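Local coordinates for protein N-acetyltransferase (Staphylococcus aureus subsp. aureus, PDB 4LUA) that probably transfers an acetyl group from acetyl-CoA to an amine acceptor, as a GNAT-family N-acetyltransferase, at residues S121-N126 / F155-L160. Sequence-based numbering, arbitrary orientation.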
loop_
_atom_site.group_PDB
_atom_site.type_symbol
_atom_site.label_atom_id
_atom_site.label_comp_id
_atom_site.label_asym_id
_atom_site.label_seq_id
_atom_site.Cartn_x
_atom_site.Cartn_y
_atom_site.Cartn_z
ATOM N N SER A 121 7.319 -3.548 1.127
ATOM C CA SER A 121 7.724 -4.946 1.009
ATOM C C SER A 121 6.987 -5.568 -0.177
ATOM O O SER A 121 5.821 -5.222 -0.441
ATOM C CB SER A 121 7.419 -5.769 2.310
ATOM O OG SER A 121 6.012 -5.583 2.590
ATOM N N ILE A 122 7.702 -6.430 -0.913
ATOM C CA ILE A 122 7.106 -6.981 -2.178
ATOM C C ILE A 122 7.422 -8.461 -2.188
ATOM O O ILE A 122 8.590 -8.897 -2.018
ATOM C CB ILE A 122 7.749 -6.294 -3.418
ATOM C CG1 ILE A 122 7.579 -4.769 -3.324
ATOM C CG2 ILE A 122 7.084 -6.820 -4.731
ATOM C CD1 ILE A 122 8.248 -4.023 -4.520
ATOM N N VAL A 123 6.409 -9.308 -2.438
ATOM C CA VAL A 123 6.714 -10.722 -2.523
ATOM C C VAL A 123 7.749 -10.995 -3.608
ATOM O O VAL A 123 7.769 -10.341 -4.678
ATOM C CB VAL A 123 5.422 -11.507 -2.801
ATOM C CG1 VAL A 123 5.719 -12.934 -3.243
ATOM C CG2 VAL A 123 4.532 -11.472 -1.513
ATOM N N SER A 124 8.629 -11.932 -3.332
ATOM C CA SER A 124 9.867 -11.973 -4.107
ATOM C C SER A 124 9.814 -12.214 -5.595
ATOM O O SER A 124 10.746 -11.801 -6.288
ATOM C CB SER A 124 10.874 -12.887 -3.441
ATOM O OG SER A 124 10.427 -14.209 -3.559
ATOM N N ASN A 125 8.765 -12.865 -6.102
ATOM C CA ASN A 125 8.742 -13.054 -7.559
ATOM C C ASN A 125 7.792 -12.057 -8.219
ATOM O O ASN A 125 7.600 -12.136 -9.445
ATOM C CB ASN A 125 8.326 -14.481 -7.870
ATOM C CG ASN A 125 6.945 -14.808 -7.297
ATOM O OD1 ASN A 125 6.459 -14.160 -6.341
ATOM N ND2 ASN A 125 6.307 -15.847 -7.871
ATOM N N ASN A 126 7.285 -11.079 -7.466
ATOM C CA ASN A 126 6.419 -10.044 -8.055
ATOM C C ASN A 126 7.282 -8.939 -8.693
ATOM O O ASN A 126 7.408 -7.816 -8.167
ATOM C CB ASN A 126 5.425 -9.484 -7.028
ATOM C CG ASN A 126 4.364 -8.638 -7.647
ATOM O OD1 ASN A 126 4.512 -8.119 -8.798
ATOM N ND2 ASN A 126 3.285 -8.418 -6.885
ATOM N N PHE A 155 5.755 -16.340 2.389
ATOM C CA PHE A 155 6.452 -15.778 1.227
ATOM C C PHE A 155 7.705 -15.051 1.641
ATOM O O PHE A 155 7.746 -14.361 2.695
ATOM C CB PHE A 155 5.554 -14.805 0.451
ATOM C CG PHE A 155 4.401 -15.491 -0.269
ATOM C CD1 PHE A 155 3.237 -15.789 0.400
ATOM C CD2 PHE A 155 4.504 -15.831 -1.605
ATOM C CE1 PHE A 155 2.170 -16.442 -0.262
ATOM C CE2 PHE A 155 3.452 -16.455 -2.265
ATOM C CZ PHE A 155 2.287 -16.748 -1.585
ATOM N N ASP A 156 8.730 -15.186 0.790
ATOM C CA ASP A 156 9.905 -14.312 0.919
ATOM C C ASP A 156 9.580 -12.936 0.305
ATOM O O ASP A 156 8.756 -12.822 -0.600
ATOM C CB ASP A 156 11.059 -14.899 0.100
ATOM C CG ASP A 156 11.441 -16.284 0.503
ATOM O OD1 ASP A 156 11.158 -16.696 1.664
ATOM O OD2 ASP A 156 12.021 -17.003 -0.374
ATOM N N GLU A 157 10.194 -11.875 0.826
ATOM C CA GLU A 157 9.942 -10.543 0.297
ATOM C C GLU A 157 11.207 -9.763 0.064
ATOM O O GLU A 157 12.189 -9.892 0.850
ATOM C CB GLU A 157 9.090 -9.741 1.261
ATOM C CG GLU A 157 7.670 -10.295 1.367
ATOM C CD GLU A 157 6.805 -9.422 2.145
ATOM O OE1 GLU A 157 7.063 -9.200 3.368
ATOM O OE2 GLU A 157 5.829 -8.917 1.545
ATOM N N HIS A 158 11.161 -8.910 -0.951
ATOM C CA HIS A 158 12.153 -7.832 -1.097
ATOM C C HIS A 158 11.665 -6.642 -0.283
ATOM O O HIS A 158 10.458 -6.343 -0.212
ATOM C CB HIS A 158 12.362 -7.388 -2.543
ATOM C CG HIS A 158 13.065 -8.420 -3.358
ATOM N ND1 HIS A 158 12.423 -9.134 -4.355
ATOM C CD2 HIS A 158 14.315 -8.929 -3.263
ATOM C CE1 HIS A 158 13.273 -10.010 -4.872
ATOM N NE2 HIS A 158 14.414 -9.948 -4.195
ATOM N N TRP A 159 12.609 -5.925 0.338
ATOM C CA TRP A 159 12.270 -4.681 0.992
ATOM C C TRP A 159 12.922 -3.572 0.176
ATOM O O TRP A 159 14.072 -3.676 -0.222
ATOM C CB TRP A 159 12.922 -4.663 2.402
ATOM C CG TRP A 159 12.111 -5.459 3.365
ATOM C CD1 TRP A 159 12.301 -6.790 3.752
ATOM C CD2 TRP A 159 10.941 -4.987 4.048
ATOM N NE1 TRP A 159 11.308 -7.131 4.662
ATOM C CE2 TRP A 159 10.462 -6.064 4.847
ATOM C CE3 TRP A 159 10.258 -3.761 4.059
ATOM C CZ2 TRP A 159 9.315 -5.928 5.671
ATOM C CZ3 TRP A 159 9.134 -3.625 4.882
ATOM C CH2 TRP A 159 8.680 -4.726 5.666
ATOM N N LEU A 160 12.162 -2.496 -0.096
ATOM C CA LEU A 160 12.688 -1.337 -0.808
ATOM C C LEU A 160 12.448 -0.112 0.050
ATOM O O LEU A 160 11.533 -0.104 0.872
ATOM C CB LEU A 160 11.886 -1.152 -2.130
ATOM C CG LEU A 160 12.282 -2.135 -3.273
ATOM C CD1 LEU A 160 11.722 -3.541 -3.009
ATOM C CD2 LEU A 160 11.687 -1.607 -4.648
HETATM O O HOH W 1 5.646 -7.565 4.610
HETATM O O HOH W 2 3.414 -7.223 1.695
HETATM O O HOH W 3 9.958 -8.578 -5.527
HETATM O O HOH W 4 12.201 -16.388 -3.058
#
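With CG of Trp-159 turned beside its backbone N (chi1 -80°), the indole lies flat against the CB of Ser-121, while OG of Ser-121, set between its own N and carbonyl carbon (chi1 54°), lies on the side of the Glu-157 carboxylate. The two strands form an antiparallel pairing in the C-terminal half of a GNAT fold, where strand 153-163 runs between strands 117-123 and 139-150. Evidence for a CH-pi contact is direct: CB of Ser-121 sits 3.6 Å from the centroid of the six-membered ring of Trp-159, only 6° off the ring normal. The indole NE1 points elsewhere, to Glu-144 on strand 139-150.

Ile-122 and His-158 form the hydrogen-bonded pair, flanked by the non-hydrogen-bonded pairs Ser-121/Trp-159 and Val-123/Glu-157. Ile-122 N donates to His-158 O at 2.8 Å, and the return bond from His-158 N to Ile-122 O is equally short, both with the donor in the carbonyl plane. One step on, the strand turns away through a type I turn from Val-123 to Asn-126. There Ser-124 N still reaches Asp-156 O, but from a position tilted out of the carbonyl plane; its N-H...O line is also less straight than in the two bonds between Ile-122 and His-158. OD1 of Asn-126, at the N-cap position, accepts from Ala-129 N of helix 127-135.

Around this ladder, Val-123 presses its CG1 methyl obliquely on the Phe-155 ring, 3.5 Å from CD2. CD1 of Ile-122 meets CD1 of Leu-160 at 3.8 Å, and both side chains touch Tyr-133 of helix 127-135. Two waters join OG of Ser-121 to the carboxylate of Glu-157, one per oxygen. Another, in the plane of the His-158 ring, bonds to ND1 and donates to Val-123 O at 2.9 Å.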